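Side-chain contact in immune protein (Enterobacter cloacae, PDB 6D7Y), which binds the toxic C-terminal tip of CdiA and probably protects the cell from it as the immunity protein of a contact-dependent growth inhibition system: residues N46-S49 / E50-D54. Residues are numbered along the deposited sequence; the frame is centred on the assembly and turned at random.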
ATOM      1  N   ASN B  46       7.769 -14.616  -6.363  1.00 71.59           N
ATOM      2  CA  ASN B  46       6.413 -14.591  -6.906  1.00 69.53           C
ATOM      3  C   ASN B  46       5.349 -14.549  -5.788  1.00 66.90           C
ATOM      4  O   ASN B  46       4.181 -14.254  -6.051  1.00 74.80           O
ATOM      5  CB  ASN B  46       6.223 -15.817  -7.813  1.00 65.59           C
ATOM      6  CG  ASN B  46       4.971 -15.740  -8.669  1.00 68.88           C
ATOM      7  OD1 ASN B  46       4.223 -14.760  -8.628  1.00 66.39           O
ATOM      8  ND2 ASN B  46       4.746 -16.776  -9.473  1.00 72.56           N
ATOM      9  N   VAL B  47       5.750 -14.840  -4.549  1.00 65.45           N
ATOM     10  CA  VAL B  47       4.829 -14.824  -3.396  1.00 63.49           C
ATOM     11  C   VAL B  47       5.556 -14.425  -2.124  1.00 57.27           C
ATOM     12  O   VAL B  47       6.765 -14.626  -1.994  1.00 58.16           O
ATOM     13  CB  VAL B  47       4.135 -16.194  -3.155  1.00 67.91           C
ATOM     14  CG1 VAL B  47       3.025 -16.440  -4.170  1.00 71.60           C
ATOM     15  CG2 VAL B  47       5.154 -17.335  -3.140  1.00 69.22           C
ATOM     16  N   PHE B  48       4.813 -13.854  -1.186  1.00 53.23           N
ATOM     17  CA  PHE B  48       5.399 -13.443   0.080  1.00 51.26           C
ATOM     18  C   PHE B  48       5.590 -14.627   1.026  1.00 48.42           C
ATOM     19  O   PHE B  48       4.696 -15.450   1.191  1.00 51.60           O
ATOM     20  CB  PHE B  48       4.534 -12.395   0.776  1.00 52.54           C
ATOM     21  CG  PHE B  48       4.369 -11.123  -0.001  1.00 53.59           C
ATOM     22  CD1 PHE B  48       5.467 -10.331  -0.290  1.00 54.82           C
ATOM     23  CD2 PHE B  48       3.107 -10.678  -0.381  1.00 57.28           C
ATOM     24  CE1 PHE B  48       5.317  -9.145  -0.990  1.00 54.75           C
ATOM     25  CE2 PHE B  48       2.949  -9.485  -1.073  1.00 58.14           C
ATOM     26  CZ  PHE B  48       4.057  -8.720  -1.380  1.00 55.62           C
ATOM     27  N   SER B  49       6.770 -14.696   1.629  1.00 59.74           N
ATOM     28  CA  SER B  49       7.107 -15.723   2.597  1.00 60.63           C
ATOM     29  C   SER B  49       7.526 -14.974   3.845  1.00 58.51           C
ATOM     30  O   SER B  49       7.886 -13.795   3.773  1.00 53.77           O
ATOM     31  CB  SER B  49       8.240 -16.609   2.080  1.00 63.55           C
ATOM     32  OG  SER B  49       9.373 -15.830   1.746  1.00 65.13           O
ATOM     33  N   GLU B  50       7.463 -15.646   4.991  1.00 59.31           N
ATOM     34  CA  GLU B  50       7.820 -15.019   6.262  1.00 60.12           C
ATOM     35  C   GLU B  50       9.310 -14.692   6.351  1.00 59.94           C
ATOM     36  O   GLU B  50       9.687 -13.728   7.006  1.00 57.62           O
ATOM     37  CB  GLU B  50       7.391 -15.900   7.449  1.00 64.18           C
ATOM     38  CG  GLU B  50       5.894 -16.198   7.462  1.00 66.54           C
ATOM     39  CD  GLU B  50       5.431 -16.990   8.675  1.00 72.18           C
ATOM     40  OE1 GLU B  50       6.098 -16.924   9.730  1.00 75.02           O
ATOM     41  OE2 GLU B  50       4.377 -17.663   8.579  1.00 75.38           O
ATOM     42  N   LEU B  51      10.151 -15.492   5.690  1.00 62.41           N
ATOM     43  CA  LEU B  51      11.607 -15.264   5.695  1.00 64.25           C
ATOM     44  C   LEU B  51      11.987 -14.070   4.811  1.00 61.31           C
ATOM     45  O   LEU B  51      12.984 -13.400   5.077  1.00 61.05           O
ATOM     46  CB  LEU B  51      12.381 -16.529   5.293  1.00 67.86           C
ATOM     47  CG  LEU B  51      12.212 -17.735   6.223  1.00 72.55           C
ATOM     48  CD1 LEU B  51      12.981 -18.934   5.684  1.00 75.07           C
ATOM     49  CD2 LEU B  51      12.648 -17.411   7.650  1.00 74.56           C
ATOM     50  N   LEU B  52      11.205 -13.822   3.759  1.00 60.33           N
ATOM     51  CA  LEU B  52      11.417 -12.658   2.897  1.00 60.18           C
ATOM     52  C   LEU B  52      11.311 -11.384   3.741  1.00 57.19           C
ATOM     53  O   LEU B  52      12.180 -10.514   3.700  1.00 56.67           O
ATOM     54  CB  LEU B  52      10.356 -12.618   1.784  1.00 63.50           C
ATOM     55  CG  LEU B  52      10.108 -11.317   0.997  1.00 65.81           C
ATOM     56  CD1 LEU B  52      11.365 -10.703   0.393  1.00 67.95           C
ATOM     57  CD2 LEU B  52       9.068 -11.571  -0.085  1.00 68.42           C
ATOM     58  N   ILE B  53      10.237 -11.310   4.517  1.00 54.21           N
ATOM     59  CA  ILE B  53       9.973 -10.169   5.379  1.00 51.46           C
ATOM     60  C   ILE B  53      10.999 -10.054   6.503  1.00 51.63           C
ATOM     61  O   ILE B  53      11.435  -8.953   6.844  1.00 46.38           O
ATOM     62  CB  ILE B  53       8.543 -10.252   5.961  1.00 53.49           C
ATOM     63  CG1 ILE B  53       7.508 -10.463   4.832  1.00 53.47           C
ATOM     64  CG2 ILE B  53       8.231  -9.033   6.819  1.00 52.37           C
ATOM     65  CD1 ILE B  53       7.606  -9.496   3.673  1.00 53.73           C
ATOM     66  N   ASP B  54      11.397 -11.201   7.059  1.00 53.76           N
ATOM     67  CA  ASP B  54      12.378 -11.235   8.134  1.00 56.14           C
ATOM     68  C   ASP B  54      13.707 -10.654   7.640  1.00 54.29           C
ATOM     69  O   ASP B  54      14.333  -9.843   8.329  1.00 52.91           O
ATOM     70  CB  ASP B  54      12.567 -12.672   8.645  1.00 62.21           C
ATOM     71  CG  ASP B  54      13.403 -12.743   9.919  1.00 69.35           C
ATOM     72  OD1 ASP B  54      13.545 -11.691  10.592  1.00 74.82           O
ATOM     73  OD2 ASP B  54      13.898 -13.852  10.264  1.00 72.21           O
TER
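Leu52 reaches back from the first turn of its helix to Ser49 and Phe48. Its CB lies 3.4 Å from Ser49 OG, the hydroxyl that caps the helix. Beyond CB, CG stands opposite the backbone N (chi1 163°), which turns it toward the incoming loop, and chi2 of 53° then swings CD2 to the ring. There Leu52 CD2 meets the edge of the Phe48 ring, near its plane, 3.8 Å from Phe48 CD1; the same methyl sits 4.1 Å from Phe48 CA, so it touches backbone as well as ring.

Ser49 is the N-cap. With chi1 at 56°, OG is tucked between its own N and carbonyl carbon and faces the helix, where it accepts a weak hydrogen bond of 3.4 Å from Leu52 N to Ser49 OG. The carbonyl takes a second weak hydrogen bond, 3.3 Å from Leu52 N to Ser49 O, so one donor is shared by two acceptors of the same residue. Ile53 CG1 packs against this carbonyl, 3.5 Å from Ser49 O. Ser49 N is buried without a partner.

The loop after strand 30-36 thus turns into helix 50-58. Phe48 lies against Phe65 and Val67 of strand 63-75, Ile53 meets Leu21 of helix 17-25, and Leu52 is flanked by Phe40, Phe41 and Val45 from earlier in the same loop, so the entry to helix 50-58 sits among its own incoming loop, helix 17-25 and strand 63-75.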